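Long-range contacts in nucleoporin nup120 (Schizosaccharomyces pombe, PDB 4GQ2), which serves as a structural component of the nuclear pore complex, the channel through which transport factors and their cargo cross the nuclear envelope: residues 256-261 and 272-277; 310-315 and 327-332. All coordinates share one frame; numbering follows the deposited sequence.

Contact 1. Residues 256-261 and 272-277; sequences DYKLKV and TIELSQ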
loop_
_atom_site.group_PDB
_atom_site.type_symbol
_atom_site.label_atom_id
_atom_site.label_comp_id
_atom_site.label_asym_id
_atom_site.label_seq_id
_atom_site.Cartn_x
_atom_site.Cartn_y
_atom_site.Cartn_z
ATOM N N ASP A 256 34.023 -41.756 -3.805
ATOM C CA ASP A 256 34.369 -42.754 -2.791
ATOM C C ASP A 256 34.834 -42.129 -1.461
ATOM O O ASP A 256 35.795 -42.592 -0.839
ATOM C CB ASP A 256 35.358 -43.809 -3.338
ATOM C CG ASP A 256 36.766 -43.259 -3.587
ATOM O OD1 ASP A 256 36.980 -42.022 -3.576
ATOM O OD2 ASP A 256 37.676 -44.088 -3.799
ATOM N N TYR A 257 34.125 -41.083 -1.036
ATOM C CA TYR A 257 34.244 -40.508 0.314
ATOM C C TYR A 257 35.676 -40.219 0.793
ATOM O O TYR A 257 36.042 -40.536 1.926
ATOM C CB TYR A 257 33.437 -41.327 1.344
ATOM C CG TYR A 257 32.987 -42.685 0.838
ATOM C CD1 TYR A 257 31.791 -42.824 0.125
ATOM C CD2 TYR A 257 33.761 -43.826 1.056
ATOM C CE1 TYR A 257 31.382 -44.059 -0.355
ATOM C CE2 TYR A 257 33.362 -45.064 0.575
ATOM C CZ TYR A 257 32.169 -45.175 -0.125
ATOM O OH TYR A 257 31.765 -46.403 -0.596
ATOM N N LYS A 258 36.468 -39.606 -0.081
ATOM C CA LYS A 258 37.793 -39.109 0.278
ATOM C C LYS A 258 37.827 -37.579 0.362
ATOM O O LYS A 258 37.460 -36.884 -0.587
ATOM C CB LYS A 258 38.849 -39.593 -0.720
ATOM C CG LYS A 258 39.618 -40.838 -0.305
ATOM C CD LYS A 258 39.015 -42.104 -0.885
ATOM C CE LYS A 258 39.962 -43.280 -0.718
ATOM N NZ LYS A 258 39.308 -44.562 -1.088
ATOM N N LEU A 259 38.278 -37.063 1.501
ATOM C CA LEU A 259 38.457 -35.626 1.687
ATOM C C LEU A 259 39.872 -35.220 1.269
ATOM O O LEU A 259 40.844 -35.527 1.961
ATOM C CB LEU A 259 38.164 -35.227 3.142
ATOM C CG LEU A 259 38.072 -33.740 3.520
ATOM C CD1 LEU A 259 37.033 -32.986 2.698
ATOM C CD2 LEU A 259 37.783 -33.586 5.006
ATOM N N LYS A 260 39.968 -34.532 0.133
ATOM C CA LYS A 260 41.250 -34.203 -0.486
ATOM C C LYS A 260 41.549 -32.708 -0.461
ATOM O O LYS A 260 40.660 -31.878 -0.671
ATOM C CB LYS A 260 41.279 -34.682 -1.942
ATOM C CG LYS A 260 40.670 -36.057 -2.171
ATOM C CD LYS A 260 40.940 -36.568 -3.577
ATOM C CE LYS A 260 40.391 -37.978 -3.737
ATOM N NZ LYS A 260 40.753 -38.598 -5.041
ATOM N N VAL A 261 42.813 -32.381 -0.214
ATOM C CA VAL A 261 43.301 -31.006 -0.311
ATOM C C VAL A 261 44.225 -30.881 -1.520
ATOM O O VAL A 261 45.282 -31.517 -1.568
ATOM C CB VAL A 261 44.065 -30.581 0.955
ATOM C CG1 VAL A 261 44.363 -29.090 0.921
ATOM C CG2 VAL A 261 43.273 -30.941 2.199
ATOM N N THR A 272 45.027 -36.344 1.868
ATOM C CA THR A 272 43.830 -37.115 1.572
ATOM C C THR A 272 43.418 -37.849 2.837
ATOM O O THR A 272 44.272 -38.337 3.575
ATOM C CB THR A 272 44.096 -38.148 0.462
ATOM O OG1 THR A 272 44.942 -37.570 -0.540
ATOM C CG2 THR A 272 42.801 -38.606 -0.174
ATOM N N ILE A 273 42.115 -37.910 3.091
ATOM C CA ILE A 273 41.581 -38.681 4.211
ATOM C C ILE A 273 40.399 -39.511 3.737
ATOM O O ILE A 273 39.462 -38.979 3.144
ATOM C CB ILE A 273 41.113 -37.780 5.372
ATOM C CG1 ILE A 273 42.238 -36.853 5.833
ATOM C CG2 ILE A 273 40.599 -38.625 6.536
ATOM C CD1 ILE A 273 41.758 -35.686 6.664
ATOM N N GLU A 274 40.448 -40.814 3.996
ATOM C CA GLU A 274 39.291 -41.668 3.765
ATOM C C GLU A 274 38.300 -41.487 4.908
ATOM O O GLU A 274 38.662 -41.582 6.081
ATOM C CB GLU A 274 39.696 -43.140 3.615
ATOM C CG GLU A 274 38.520 -44.088 3.406
ATOM C CD GLU A 274 38.909 -45.388 2.729
ATOM O OE1 GLU A 274 39.845 -46.065 3.208
ATOM O OE2 GLU A 274 38.263 -45.741 1.719
ATOM N N LEU A 275 37.053 -41.208 4.548
ATOM C CA LEU A 275 35.970 -41.077 5.514
ATOM C C LEU A 275 35.185 -42.382 5.591
ATOM O O LEU A 275 35.428 -43.307 4.809
ATOM C CB LEU A 275 35.040 -39.924 5.124
ATOM C CG LEU A 275 35.662 -38.584 4.712
ATOM C CD1 LEU A 275 34.625 -37.716 4.015
ATOM C CD2 LEU A 275 36.283 -37.852 5.895
ATOM N N SER A 276 34.233 -42.441 6.521
ATOM C CA SER A 276 33.421 -43.640 6.749
ATOM C C SER A 276 32.489 -43.987 5.578
ATOM O O SER A 276 32.367 -43.221 4.620
ATOM C CB SER A 276 32.633 -43.499 8.052
ATOM O OG SER A 276 32.138 -42.183 8.196
ATOM N N GLN A 277 31.835 -45.144 5.667
ATOM C CA GLN A 277 31.100 -45.705 4.530
ATOM C C GLN A 277 29.585 -45.839 4.734
ATOM O O GLN A 277 29.125 -46.431 5.713
ATOM C CB GLN A 277 31.703 -47.058 4.123
ATOM C CG GLN A 277 33.117 -46.964 3.562
ATOM C CD GLN A 277 33.756 -48.316 3.294
ATOM O OE1 GLN A 277 33.111 -49.362 3.398
ATOM N NE2 GLN A 277 35.038 -48.299 2.947
#

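Contact 2. Residues 310-315 and 327-332; sequences FSIYKL and VIEKGI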
loop_
_atom_site.group_PDB
_atom_site.type_symbol
_atom_site.label_atom_id
_atom_site.label_comp_id
_atom_site.label_asym_id
_atom_site.label_seq_id
_atom_site.Cartn_x
_atom_site.Cartn_y
_atom_site.Cartn_z
ATOM N N PHE A 310 27.008 -33.801 10.876
ATOM C CA PHE A 310 27.980 -32.867 10.323
ATOM C C PHE A 310 29.325 -32.940 11.040
ATOM O O PHE A 310 29.382 -33.178 12.246
ATOM C CB PHE A 310 27.442 -31.436 10.396
ATOM C CG PHE A 310 26.277 -31.168 9.481
ATOM C CD1 PHE A 310 24.972 -31.394 9.907
ATOM C CD2 PHE A 310 26.484 -30.666 8.200
ATOM C CE1 PHE A 310 23.898 -31.141 9.070
ATOM C CE2 PHE A 310 25.415 -30.406 7.357
ATOM C CZ PHE A 310 24.120 -30.643 7.794
ATOM N N SER A 311 30.401 -32.725 10.287
ATOM C CA SER A 311 31.749 -32.668 10.845
ATOM C C SER A 311 32.396 -31.309 10.602
ATOM O O SER A 311 32.093 -30.639 9.617
ATOM C CB SER A 311 32.627 -33.765 10.242
ATOM O OG SER A 311 32.285 -35.034 10.760
ATOM N N ILE A 312 33.279 -30.908 11.512
ATOM C CA ILE A 312 34.129 -29.735 11.306
ATOM C C ILE A 312 35.602 -30.155 11.329
ATOM O O ILE A 312 36.006 -30.982 12.146
ATOM C CB ILE A 312 33.841 -28.613 12.334
ATOM C CG1 ILE A 312 32.463 -27.986 12.067
ATOM C CG2 ILE A 312 34.931 -27.544 12.297
ATOM C CD1 ILE A 312 32.028 -26.932 13.071
ATOM N N TYR A 313 36.385 -29.594 10.413
ATOM C CA TYR A 313 37.811 -29.867 10.315
ATOM C C TYR A 313 38.604 -28.569 10.316
ATOM O O TYR A 313 38.174 -27.571 9.738
ATOM C CB TYR A 313 38.126 -30.630 9.027
ATOM C CG TYR A 313 37.581 -32.038 8.962
ATOM C CD1 TYR A 313 36.251 -32.273 8.622
ATOM C CD2 TYR A 313 38.402 -33.141 9.215
ATOM C CE1 TYR A 313 35.748 -33.560 8.552
ATOM C CE2 TYR A 313 37.905 -34.438 9.141
ATOM C CZ TYR A 313 36.577 -34.637 8.809
ATOM O OH TYR A 313 36.057 -35.909 8.734
ATOM N N LYS A 314 39.767 -28.597 10.960
ATOM C CA LYS A 314 40.709 -27.485 10.923
ATOM C C LYS A 314 41.754 -27.746 9.844
ATOM O O LYS A 314 42.282 -28.857 9.736
ATOM C CB LYS A 314 41.386 -27.315 12.291
ATOM C CG LYS A 314 42.421 -26.202 12.374
ATOM C CD LYS A 314 41.796 -24.849 12.685
ATOM C CE LYS A 314 42.776 -23.698 12.483
ATOM N NZ LYS A 314 43.810 -23.604 13.551
ATOM N N LEU A 315 42.032 -26.728 9.037
ATOM C CA LEU A 315 43.120 -26.794 8.073
ATOM C C LEU A 315 44.355 -26.127 8.666
ATOM O O LEU A 315 44.318 -24.959 9.068
ATOM C CB LEU A 315 42.748 -26.122 6.749
ATOM C CG LEU A 315 43.081 -26.823 5.422
ATOM C CD1 LEU A 315 43.052 -25.811 4.292
ATOM C CD2 LEU A 315 44.414 -27.563 5.412
ATOM N N VAL A 327 42.887 -31.687 9.996
ATOM C CA VAL A 327 42.735 -32.342 11.297
ATOM C C VAL A 327 41.318 -32.139 11.823
ATOM O O VAL A 327 40.787 -31.028 11.789
ATOM C CB VAL A 327 43.792 -31.861 12.325
ATOM C CG1 VAL A 327 43.610 -32.569 13.662
ATOM C CG2 VAL A 327 45.205 -32.105 11.806
ATOM N N ILE A 328 40.721 -33.228 12.303
ATOM C CA ILE A 328 39.326 -33.259 12.754
ATOM C C ILE A 328 39.071 -32.380 13.982
ATOM O O ILE A 328 39.949 -32.212 14.831
ATOM C CB ILE A 328 38.881 -34.699 13.100
ATOM C CG1 ILE A 328 39.721 -35.738 12.341
ATOM C CG2 ILE A 328 37.391 -34.878 12.827
ATOM C CD1 ILE A 328 39.890 -37.056 13.070
ATOM N N GLU A 329 37.863 -31.824 14.059
ATOM C CA GLU A 329 37.388 -31.118 15.252
ATOM C C GLU A 329 36.045 -31.660 15.744
ATOM O O GLU A 329 35.744 -31.577 16.934
ATOM C CB GLU A 329 37.280 -29.617 14.999
ATOM C CG GLU A 329 38.620 -28.909 14.925
ATOM C CD GLU A 329 38.498 -27.407 15.094
ATOM O OE1 GLU A 329 37.500 -26.830 14.611
ATOM O OE2 GLU A 329 39.404 -26.803 15.707
ATOM N N LYS A 330 35.246 -32.216 14.832
ATOM C CA LYS A 330 33.945 -32.774 15.186
ATOM C C LYS A 330 33.638 -34.036 14.394
ATOM O O LYS A 330 33.851 -34.079 13.183
ATOM C CB LYS A 330 32.848 -31.744 14.930
ATOM C CG LYS A 330 32.017 -31.395 16.149
ATOM C CD LYS A 330 32.671 -30.262 16.923
ATOM C CE LYS A 330 31.689 -29.585 17.862
ATOM N NZ LYS A 330 32.319 -28.467 18.621
ATOM N N GLY A 331 33.137 -35.059 15.084
ATOM C CA GLY A 331 32.670 -36.287 14.444
ATOM C C GLY A 331 31.202 -36.212 14.053
ATOM O O GLY A 331 30.821 -36.660 12.970
ATOM N N ILE A 332 30.373 -35.643 14.932
ATOM C CA ILE A 332 28.921 -35.546 14.699
ATOM C C ILE A 332 28.257 -34.273 15.269
ATOM O O ILE A 332 28.412 -33.944 16.450
ATOM C CB ILE A 332 28.177 -36.821 15.185
ATOM C CG1 ILE A 332 28.188 -37.904 14.097
ATOM C CG2 ILE A 332 26.739 -36.514 15.586
ATOM C CD1 ILE A 332 27.436 -39.177 14.452
#

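Contact 1. Residues 256-261 and 272-277
In the antiparallel hairpin of strands 258-263 and 268-274, L259 and I273 form a hydrogen-bonded pair: L259 N gives its proton to I273 O at 2.8 Å, and I273 N returns one to L259 O at 2.9 Å. I273 N approaches 33° out of the L259 carbonyl plane, whereas L259 N lies in that of I273. A third bond, L275 N to Y257 O at 2.9 Å and nearly straight, carries the pairing past the end of the strands. Side chains alternate between two faces of this outer pair in a four-stranded blade of the beta-propeller. L259 and I273 turn their branched apolar groups toward V326 of the next blade, where apolar side chains suit a blade-to-blade interface. The other face bears K258, K260, T272 and E274. With T272 CG2 anti to the backbone N, the methyl is flanked by the lysine stems, 3.9 Å from both K258 CG and K260 CG; K260 then carries its amine away, whereas K258 keeps its own within the contact. K258 bends at chi2 (95°), which swings NZ to two carboxylates: it lies 3.2 Å from E274 OE2 and 3.2 Å from D256 OD2, above the plane of each. One cation thus bridges two anions and probably eases their mutual repulsion; F217 adds a cation-pi contact to the same lysine. At the exposed end Y257 and Q277 cross at about a right angle: Y257 CE2 rests 3.5 Å from Q277 CG, so the glutamine's aliphatic stem packs against the ring.

Contact 2. Residues 310-315 and 327-332
The carbonyl oxygen of I312 is gripped by two successive backbone amides, E329 N at 2.8 Å and K330 N at 3.1 Å. K330 N lies in the carbonyl plane on a lone pair, whereas E329 N is tilted 21° from that plane. Further along, K314 and V327 exchange backbone bonds, K314 N reaching V327 O at 2.8 Å. Next to them I328 runs alongside Y313, both leaving the same face of the sheet. I328 CG2 sits over the tyrosine ring, 4.2 Å from its centroid and off-centre, a CH-pi contact made by the gamma methyl of a beta-branched residue. Y313 OH has a weak hydrogen bond to Y302 OH. S311 is small enough to stay close to the opposite backbone: with OG anti to its carbonyl carbon (chi1 -74°), the hydroxyl lies 3.0 Å from K330 O, G331 O being near enough to leave its proton unassigned. I312 CG2 is crossed obliquely by the E329 side chain, 3.5 Å from E329 OE1. E329 and K330 thus stand opposite the single I312; E329 takes a helix-like backbone (psi -27°) and K330 returns to an extended one, a pattern that fits a classic beta bulge in the outer hairpin of a propeller blade.

In the fold
Contacts 1 and 2 are equivalent parts of neighbouring four-stranded blades of the beta-propeller: each joins the third strand of its sheet to the outermost one, and their centres are about 13 Å apart. Both are partly buried, but contact 2 has more buried residues, mostly along 310-315, while 327-332 is largely exposed. The two meet where L275 CD2 of contact 1 packs 3.4 Å from Y313 OH of contact 2 and L259 touches the same ring, so leucines and a tyrosine meet at the joint between blades. Both are held by backbone bonds, but contact 1 adds a salt-bridge network on the face bearing K258 and E274, while contact 2 adds a bulge in which one carbonyl takes two amides.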